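Side-chain contacts in glideosome-associated protein 50 (Plasmodium falciparum 3D7, PDB 3TGH), which is a component of the glideosome, the gliding and invasion motor complex, which it probably anchors to the parasite's inner membrane complex, on a purple acid phosphatase fold: residues R83-N88 with S164-K169; K50-P55 with Y89-L94; S184-K187 with F192-V195. All blocks are in the same frame, centred on the assembly; numbering follows the deposited sequence. Where two conformers were deposited one is given.

Interaction 1: residues R83-N88 with S164-K169; sequences RDWTGN and SNFPYK. With SO4 (sulfate ion), chain C.
Phe166 drives the edge of its ring at the face of the six-membered ring of Trp85. Phe166 CE1 lies 4.1 Å from Trp85 CH2, the ring centroids are 5.8 Å apart and the planes stand at 75°, a T-shaped stack in which both rings are buried. Only these two residues touch across a gap whose nearest CA atoms, Trp85 CA and Phe166 CA, remain 10.5 Å apart, so the short helix 82-85 and the loop before helix 169-189 meet through their rings, not their backbones. Phe166 carries CG anti to its backbone N (chi1 -164°), which swings the ring across to the indole even though its CB bond does not aim there. Around the stack, the indole N-H of Trp85 is taken by Asp158 OD2, which limits how the ring can turn, while Phe166 also packs on Ile171 and His172 of helix 169-189. Farther out, Lys169 folds back at chi2 to bring NZ to Phe166 O, 3.1 Å away and tilted 31° from the carbonyl plane, tying the loop to the first turn of the helix. At that same N terminus, where Tyr168 is the N-cap residue, a sulfate probably taken from the crystallisation liquor accepts from Lys169 N through O4 at 3.0 Å and from Lys170 N, as an anion at a helix start would be expected to do. Gly81 to Asp84 probably correspond to the GNH(D/E) motif of metallophosphoesterases, with Arg83 at the histidine position. The aromatic pair forms second-shell packing beside a metal site: the stack joins helix 82-85 of the calcineurin-like phosphoesterase fold to the loop leading to the metal ligand His172.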
loop_
_atom_site.group_PDB
_atom_site.type_symbol
_atom_site.label_atom_id
_atom_site.label_comp_id
_atom_site.label_asym_id
_atom_site.label_seq_id
_atom_site.Cartn_x
_atom_site.Cartn_y
_atom_site.Cartn_z
ATOM N N ARG A 83 9.410 10.510 3.680
ATOM C CA ARG A 83 10.809 10.494 3.258
ATOM C C ARG A 83 10.976 10.848 1.773
ATOM O O ARG A 83 11.989 11.423 1.381
ATOM C CB ARG A 83 11.447 9.126 3.519
ATOM C CG ARG A 83 11.377 8.631 4.967
ATOM C CD ARG A 83 12.085 9.536 5.960
ATOM N NE ARG A 83 13.532 9.581 5.737
ATOM C CZ ARG A 83 14.426 10.032 6.619
ATOM N NH1 ARG A 83 14.049 10.478 7.815
ATOM N NH2 ARG A 83 15.716 10.031 6.300
ATOM N N ASP A 84 9.984 10.509 0.956
ATOM C CA ASP A 84 10.030 10.813 -0.472
ATOM C C ASP A 84 9.782 12.307 -0.756
ATOM O O ASP A 84 10.356 12.892 -1.696
ATOM C CB ASP A 84 8.995 9.968 -1.203
ATOM C CG ASP A 84 9.235 8.468 -1.032
ATOM O OD1 ASP A 84 10.306 7.984 -1.461
ATOM O OD2 ASP A 84 8.360 7.784 -0.458
ATOM N N TRP A 85 8.902 12.907 0.042
ATOM C CA TRP A 85 8.527 14.315 -0.111
ATOM C C TRP A 85 9.624 15.328 0.223
ATOM O O TRP A 85 9.524 16.491 -0.173
ATOM C CB TRP A 85 7.271 14.617 0.706
ATOM C CG TRP A 85 6.004 14.238 0.018
ATOM C CD1 TRP A 85 5.217 13.153 0.279
ATOM C CD2 TRP A 85 5.363 14.953 -1.053
ATOM N NE1 TRP A 85 4.126 13.144 -0.573
ATOM C CE2 TRP A 85 4.188 14.242 -1.389
ATOM C CE3 TRP A 85 5.658 16.132 -1.743
ATOM C CZ2 TRP A 85 3.311 14.665 -2.407
ATOM C CZ3 TRP A 85 4.782 16.555 -2.759
ATOM C CH2 TRP A 85 3.630 15.818 -3.078
ATOM N N THR A 86 10.657 14.902 0.947
ATOM C CA THR A 86 11.777 15.776 1.254
ATOM C C THR A 86 12.815 15.789 0.125
ATOM O O THR A 86 13.767 16.554 0.177
ATOM C CB THR A 86 12.441 15.407 2.606
ATOM O OG1 THR A 86 12.912 14.056 2.564
ATOM C CG2 THR A 86 11.447 15.564 3.746
ATOM N N GLY A 87 12.617 14.958 -0.901
ATOM C CA GLY A 87 13.483 14.960 -2.082
ATOM C C GLY A 87 12.713 15.350 -3.332
ATOM O O GLY A 87 11.763 16.128 -3.271
ATOM N N ASN A 88 13.127 14.804 -4.472
ATOM C CA ASN A 88 12.485 15.113 -5.757
ATOM C C ASN A 88 11.259 14.215 -5.932
ATOM O O ASN A 88 11.304 13.173 -6.597
ATOM C CB ASN A 88 13.493 14.942 -6.904
ATOM C CG ASN A 88 13.033 15.587 -8.198
ATOM O OD1 ASN A 88 11.840 15.718 -8.452
ATOM N ND2 ASN A 88 13.992 16.002 -9.026
ATOM N N SER A 164 -2.530 18.217 7.645
ATOM C CA SER A 164 -2.656 19.663 7.784
ATOM C C SER A 164 -1.377 20.426 7.403
ATOM O O SER A 164 -1.420 21.649 7.248
ATOM C CB SER A 164 -3.060 20.013 9.223
ATOM O OG SER A 164 -2.060 19.599 10.130
ATOM N N ASN A 165 -0.247 19.725 7.263
ATOM C CA ASN A 165 1.018 20.368 6.871
ATOM C C ASN A 165 1.168 20.606 5.367
ATOM O O ASN A 165 2.014 21.395 4.945
ATOM C CB ASN A 165 2.223 19.578 7.383
ATOM C CG ASN A 165 2.475 19.800 8.867
ATOM O OD1 ASN A 165 1.976 20.757 9.448
ATOM N ND2 ASN A 165 3.253 18.920 9.476
ATOM N N PHE A 166 0.359 19.934 4.561
ATOM C CA PHE A 166 0.429 20.130 3.119
ATOM C C PHE A 166 0.013 21.557 2.775
ATOM O O PHE A 166 -1.081 21.999 3.136
ATOM C CB PHE A 166 -0.443 19.125 2.384
ATOM C CG PHE A 166 -0.129 19.024 0.927
ATOM C CD1 PHE A 166 1.040 18.417 0.506
ATOM C CD2 PHE A 166 -0.986 19.554 -0.022
ATOM C CE1 PHE A 166 1.348 18.330 -0.837
ATOM C CE2 PHE A 166 -0.685 19.462 -1.373
ATOM C CZ PHE A 166 0.478 18.856 -1.778
ATOM N N PRO A 167 0.903 22.298 2.102
ATOM C CA PRO A 167 0.698 23.738 1.969
ATOM C C PRO A 167 -0.296 24.171 0.889
ATOM O O PRO A 167 -0.761 25.313 0.929
ATOM C CB PRO A 167 2.095 24.244 1.622
ATOM C CG PRO A 167 2.710 23.134 0.881
ATOM C CD PRO A 167 2.210 21.885 1.561
ATOM N N TYR A 168 -0.598 23.294 -0.070
ATOM C CA TYR A 168 -1.563 23.606 -1.134
ATOM C C TYR A 168 -2.951 23.124 -0.722
ATOM O O TYR A 168 -3.261 21.929 -0.831
ATOM C CB TYR A 168 -1.185 22.932 -2.453
ATOM C CG TYR A 168 0.007 23.507 -3.171
ATOM C CD1 TYR A 168 -0.096 24.691 -3.904
ATOM C CD2 TYR A 168 1.226 22.843 -3.165
ATOM C CE1 TYR A 168 0.999 25.207 -4.575
ATOM C CE2 TYR A 168 2.320 23.349 -3.834
ATOM C CZ TYR A 168 2.202 24.530 -4.537
ATOM O OH TYR A 168 3.298 25.022 -5.201
ATOM N N LYS A 169 -3.795 24.050 -0.272
ATOM C CA LYS A 169 -5.092 23.681 0.298
ATOM C C LYS A 169 -6.081 23.100 -0.726
ATOM O O LYS A 169 -6.834 22.181 -0.401
ATOM C CB LYS A 169 -5.719 24.872 1.034
ATOM C CG LYS A 169 -4.826 25.497 2.121
ATOM C CD LYS A 169 -4.245 24.473 3.109
ATOM C CE LYS A 169 -3.337 25.149 4.133
ATOM N NZ LYS A 169 -2.510 24.172 4.900
HETATM S S SO4 C . -3.811 26.983 -2.384
HETATM O O1 SO4 C . -2.926 27.680 -3.313
HETATM O O2 SO4 C . -5.025 27.770 -2.173
HETATM O O3 SO4 C . -4.179 25.684 -2.950
HETATM O O4 SO4 C . -3.128 26.810 -1.101
#

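Interaction 2: residues K50-P55 with Y89-L94; sequences KGLNDP and YNAQLL. With SO4 (sulfate ion), chain B.
Leu52 and Gly51 rest on Ala91 and Leu94, so that the type I beta turn from Gly51 to Asp54 packs against one side of helix 89-97, within the calcineurin-like phosphoesterase fold. Along the Leu52 side chain, CB comes first and lies 3.7 Å from O3 of a sulfate. The next atom, Leu52 CG, is 4.4 Å from Ala91 CB; it stands anti to its own carbonyl carbon (chi1 -73°), which turns the branch toward the helix. At the tip, Leu52 CD2 makes the nearest approach of this side chain: it sits 3.6 Å from Ala91 O and 4.0 Å from Leu94 CB. The leucines lie on the surface, whereas Ala91 is buried beneath the turn. Its small methyl lets the backbones come together, for Ala91 CB lies over the face of the Gly51-Leu52 peptide, 3.6 Å from Gly51 C. Asn88, at the N-cap position, joins the two segments: its OD1 accepts from Ala91 N and its ND2 donates to Lys50 O. Backbone and side chain of the turn hold the sulfate, probably a guest from the crystallisation liquor: Leu52 N and Asn53 ND2 bind separate oxygens, and Asn53 N adds a weak bond to a third. The Asp54 carboxylate closes the loop, OD1 capping Ala56 N at the next helix, while OD2 uses its anti lone pair to accept from Lys50 N at 2.8 Å.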
loop_
_atom_site.group_PDB
_atom_site.type_symbol
_atom_site.label_atom_id
_atom_site.label_comp_id
_atom_site.label_asym_id
_atom_site.label_seq_id
_atom_site.Cartn_x
_atom_site.Cartn_y
_atom_site.Cartn_z
ATOM N N LYS A 50 16.940 12.268 -6.049
ATOM C CA LYS A 50 17.313 13.616 -6.473
ATOM C C LYS A 50 16.761 13.984 -7.845
ATOM O O LYS A 50 16.751 15.155 -8.208
ATOM C CB LYS A 50 18.831 13.757 -6.497
ATOM C CG LYS A 50 19.475 13.691 -5.123
ATOM C CD LYS A 50 20.983 13.809 -5.230
ATOM C CE LYS A 50 21.640 13.850 -3.853
ATOM N NZ LYS A 50 23.112 14.032 -3.956
ATOM N N GLY A 51 16.309 12.983 -8.598
ATOM C CA GLY A 51 15.791 13.200 -9.938
ATOM C C GLY A 51 15.561 11.892 -10.676
ATOM O O GLY A 51 15.731 10.806 -10.113
ATOM N N LEU A 52 15.184 12.013 -11.943
ATOM C CA LEU A 52 14.887 10.859 -12.800
ATOM C C LEU A 52 16.099 9.958 -13.034
ATOM O O LEU A 52 15.959 8.747 -13.190
ATOM C CB LEU A 52 14.362 11.341 -14.156
ATOM C CG LEU A 52 12.953 11.911 -14.203
ATOM C CD1 LEU A 52 12.733 12.617 -15.548
ATOM C CD2 LEU A 52 11.934 10.799 -13.991
ATOM N N ASN A 53 17.286 10.558 -13.066
ATOM C CA ASN A 53 18.514 9.830 -13.355
ATOM C C ASN A 53 19.425 9.619 -12.139
ATOM O O ASN A 53 20.598 9.277 -12.288
ATOM C CB ASN A 53 19.251 10.540 -14.494
ATOM C CG ASN A 53 18.429 10.575 -15.760
ATOM O OD1 ASN A 53 18.105 9.531 -16.311
ATOM N ND2 ASN A 53 18.054 11.768 -16.208
ATOM N N ASP A 54 18.877 9.813 -10.940
ATOM C CA ASP A 54 19.573 9.480 -9.698
ATOM C C ASP A 54 20.014 8.011 -9.780
ATOM O O ASP A 54 19.189 7.138 -10.070
ATOM C CB ASP A 54 18.623 9.696 -8.505
ATOM C CG ASP A 54 19.321 9.610 -7.147
ATOM O OD1 ASP A 54 20.356 8.926 -7.023
ATOM O OD2 ASP A 54 18.812 10.229 -6.182
ATOM N N PRO A 55 21.316 7.730 -9.550
ATOM C CA PRO A 55 21.795 6.343 -9.472
ATOM C C PRO A 55 20.995 5.460 -8.506
ATOM O O PRO A 55 20.962 4.236 -8.676
ATOM C CB PRO A 55 23.232 6.500 -8.965
ATOM C CG PRO A 55 23.656 7.829 -9.462
ATOM C CD PRO A 55 22.429 8.698 -9.466
ATOM N N TYR A 89 10.168 14.620 -5.291
ATOM C CA TYR A 89 8.918 13.865 -5.323
ATOM C C TYR A 89 8.352 13.759 -6.743
ATOM O O TYR A 89 7.811 12.725 -7.113
ATOM C CB TYR A 89 7.879 14.480 -4.360
ATOM C CG TYR A 89 7.672 15.965 -4.552
ATOM C CD1 TYR A 89 8.391 16.903 -3.795
ATOM C CD2 TYR A 89 6.766 16.439 -5.477
ATOM C CE1 TYR A 89 8.200 18.256 -3.975
ATOM C CE2 TYR A 89 6.577 17.792 -5.675
ATOM C CZ TYR A 89 7.294 18.700 -4.921
ATOM O OH TYR A 89 7.101 20.047 -5.117
ATOM N N ASN A 90 8.492 14.831 -7.520
ATOM C CA ASN A 90 7.974 14.895 -8.887
ATOM C C ASN A 90 8.623 13.862 -9.808
ATOM O O ASN A 90 7.966 13.303 -10.692
ATOM C CB ASN A 90 8.155 16.309 -9.451
ATOM C CG ASN A 90 7.519 16.477 -10.812
ATOM O OD1 ASN A 90 8.214 16.666 -11.812
ATOM N ND2 ASN A 90 6.192 16.392 -10.864
ATOM N N ALA A 91 9.907 13.594 -9.590
ATOM C CA ALA A 91 10.608 12.561 -10.330
ATOM C C ALA A 91 9.982 11.183 -10.148
ATOM O O ALA A 91 9.910 10.404 -11.096
ATOM C CB ALA A 91 12.100 12.529 -9.935
ATOM N N GLN A 92 9.520 10.876 -8.936
ATOM C CA GLN A 92 8.873 9.592 -8.692
ATOM C C GLN A 92 7.521 9.503 -9.393
ATOM O O GLN A 92 7.124 8.434 -9.837
ATOM C CB GLN A 92 8.707 9.354 -7.194
ATOM C CG GLN A 92 10.023 9.284 -6.470
ATOM C CD GLN A 92 9.913 8.621 -5.117
ATOM O OE1 GLN A 92 9.248 7.590 -4.957
ATOM N NE2 GLN A 92 10.588 9.198 -4.130
ATOM N N LEU A 93 6.826 10.633 -9.482
ATOM C CA LEU A 93 5.571 10.730 -10.225
ATOM C C LEU A 93 5.801 10.518 -11.729
ATOM O O LEU A 93 5.069 9.755 -12.388
ATOM C CB LEU A 93 4.917 12.087 -9.947
ATOM C CG LEU A 93 3.580 12.381 -10.629
ATOM C CD1 LEU A 93 2.483 11.527 -10.023
ATOM C CD2 LEU A 93 3.233 13.870 -10.539
ATOM N N LEU A 94 6.818 11.176 -12.282
ATOM C CA LEU A 94 7.089 11.060 -13.712
ATOM C C LEU A 94 7.503 9.636 -14.090
ATOM O O LEU A 94 7.119 9.134 -15.152
ATOM C CB LEU A 94 8.145 12.075 -14.152
ATOM C CG LEU A 94 7.690 13.534 -14.111
ATOM C CD1 LEU A 94 8.873 14.458 -14.374
ATOM C CD2 LEU A 94 6.544 13.799 -15.099
HETATM S S SO4 B . 17.865 14.426 -13.521
HETATM O O1 SO4 B . 18.206 13.926 -14.852
HETATM O O2 SO4 B . 18.193 15.840 -13.457
HETATM O O3 SO4 B . 16.436 14.243 -13.284
HETATM O O4 SO4 B . 18.624 13.686 -12.521
#

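Interaction 3: residues S184-K187 with F192-V195; sequences SVAK and FIIV
The peptide group joining Ala186 to Lys187 is the flat element here, and Ile193 CD1 stands over one face of it. That methyl is 3.9 Å from Ala186 C and 4.1 Å from Lys187 N; beyond the CA end of the plane, Ala186 CB closes in on the same methyl at 3.6 Å. The one aromatic ring of the two segments, that of Phe192, leaves the strand on the other side of the sheet and meets Leu150 and Ile306. From the strand, Ile193 alone touches the helix segment. Its CG1 branch is anti to the carbonyl carbon (chi1 -52°) and the chain then runs on extended to CD1 (chi2 171°), so the longer branch spans the gap to the helix, with CG1 itself 3.9 Å from Ala186 CB. Ala186 and Ile193 are both buried, and the side-chain contact between them is apolar. The segments belong to a beta-alpha-beta unit, in which strand 148-156 leads through helix 169-189 into the parallel neighbouring strand 192-196, and the contact seats the last turns of the helix on the sheet just before the chain re-enters it. Ala186 touches Ala153 of strand 148-156 as well as Ile193, so the helix rests on the two strands that it connects; within the sheet, Ile193 has Ile155 as a neighbour. Lys187 points its CB away from the strand and sends NZ to a salt bridge with Asp223 OD2. Beside the isoleucine, the strand backbone has a side-chain partner as well, Ile193 N donating to Asp227 OD2.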
loop_
_atom_site.group_PDB
_atom_site.type_symbol
_atom_site.label_atom_id
_atom_site.label_comp_id
_atom_site.label_asym_id
_atom_site.label_seq_id
_atom_site.Cartn_x
_atom_site.Cartn_y
_atom_site.Cartn_z
ATOM N N SER A 184 -17.049 5.733 -2.067
ATOM C CA SER A 184 -18.467 5.697 -2.436
ATOM C C SER A 184 -18.753 4.705 -3.566
ATOM O O SER A 184 -19.774 4.015 -3.550
ATOM C CB SER A 184 -18.942 7.089 -2.849
ATOM O OG SER A 184 -20.332 7.084 -3.110
ATOM N N VAL A 185 -17.852 4.638 -4.540
ATOM C CA VAL A 185 -17.973 3.677 -5.639
ATOM C C VAL A 185 -17.650 2.265 -5.153
ATOM O O VAL A 185 -18.395 1.326 -5.432
ATOM C CB VAL A 185 -17.075 4.056 -6.830
ATOM C CG1 VAL A 185 -17.053 2.940 -7.882
ATOM C CG2 VAL A 185 -17.546 5.369 -7.451
ATOM N N ALA A 186 -16.557 2.117 -4.407
ATOM C CA ALA A 186 -16.129 0.808 -3.911
ATOM C C ALA A 186 -17.228 0.126 -3.099
ATOM O O ALA A 186 -17.416 -1.089 -3.206
ATOM C CB ALA A 186 -14.842 0.937 -3.079
ATOM N N LYS A 187 -17.948 0.912 -2.296
ATOM C CA LYS A 187 -19.108 0.432 -1.525
ATOM C C LYS A 187 -20.155 -0.265 -2.380
ATOM O O LYS A 187 -20.816 -1.203 -1.927
ATOM C CB LYS A 187 -19.809 1.603 -0.818
ATOM C CG LYS A 187 -19.150 2.048 0.447
ATOM C CD LYS A 187 -19.638 3.423 0.885
ATOM C CE LYS A 187 -21.039 3.376 1.451
ATOM N NZ LYS A 187 -21.444 4.712 1.975
ATOM N N PHE A 192 -14.135 -6.673 -1.908
ATOM C CA PHE A 192 -12.974 -6.388 -1.073
ATOM C C PHE A 192 -12.512 -4.952 -1.319
ATOM O O PHE A 192 -12.435 -4.509 -2.467
ATOM C CB PHE A 192 -11.814 -7.318 -1.425
ATOM C CG PHE A 192 -12.106 -8.779 -1.220
ATOM C CD1 PHE A 192 -12.390 -9.604 -2.301
ATOM C CD2 PHE A 192 -12.058 -9.336 0.047
ATOM C CE1 PHE A 192 -12.639 -10.964 -2.107
ATOM C CE2 PHE A 192 -12.307 -10.688 0.247
ATOM C CZ PHE A 192 -12.597 -11.498 -0.831
ATOM N N ILE A 193 -12.181 -4.234 -0.249
ATOM C CA ILE A 193 -11.622 -2.880 -0.369
ATOM C C ILE A 193 -10.363 -2.806 0.485
ATOM O O ILE A 193 -10.404 -3.080 1.688
ATOM C CB ILE A 193 -12.615 -1.781 0.068
ATOM C CG1 ILE A 193 -13.956 -1.935 -0.657
ATOM C CG2 ILE A 193 -12.043 -0.395 -0.212
ATOM C CD1 ILE A 193 -15.042 -1.026 -0.119
ATOM N N ILE A 194 -9.253 -2.454 -0.163
ATOM C CA ILE A 194 -7.938 -2.385 0.457
ATOM C C ILE A 194 -7.376 -0.991 0.220
ATOM O O ILE A 194 -7.312 -0.521 -0.910
ATOM C CB ILE A 194 -6.965 -3.439 -0.143
ATOM C CG1 ILE A 194 -7.490 -4.861 0.097
ATOM C CG2 ILE A 194 -5.545 -3.295 0.443
ATOM C CD1 ILE A 194 -8.458 -5.340 -0.971
ATOM N N VAL A 195 -6.969 -0.326 1.296
ATOM C CA VAL A 195 -6.385 1.001 1.196
ATOM C C VAL A 195 -4.902 0.904 1.571
ATOM O O VAL A 195 -4.535 0.162 2.485
ATOM C CB VAL A 195 -7.126 2.002 2.103
ATOM C CG1 VAL A 195 -6.528 3.396 1.986
ATOM C CG2 VAL A 195 -8.630 2.029 1.772
#

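From the N terminus, interaction 2 opens first at 50-55, and its loop closes at 89-94. Interaction 1 opens inside that loop at 83-88 and closes beyond it at 164-169, so the two cross. They also touch: Asp84 OD1 lies 2.9 Å from Gln92 NE2. Interaction 2 stays among segments following strands 37-40 and 75-78 of one sheet, whereas interaction 1 reaches across to the loop after strand 148-156 of the other. Interaction 3 follows in series, the short return of the beta-alpha-beta unit from helix 169-189 into strand 192-196, its nearest atoms about 15 Å from those of interaction 1.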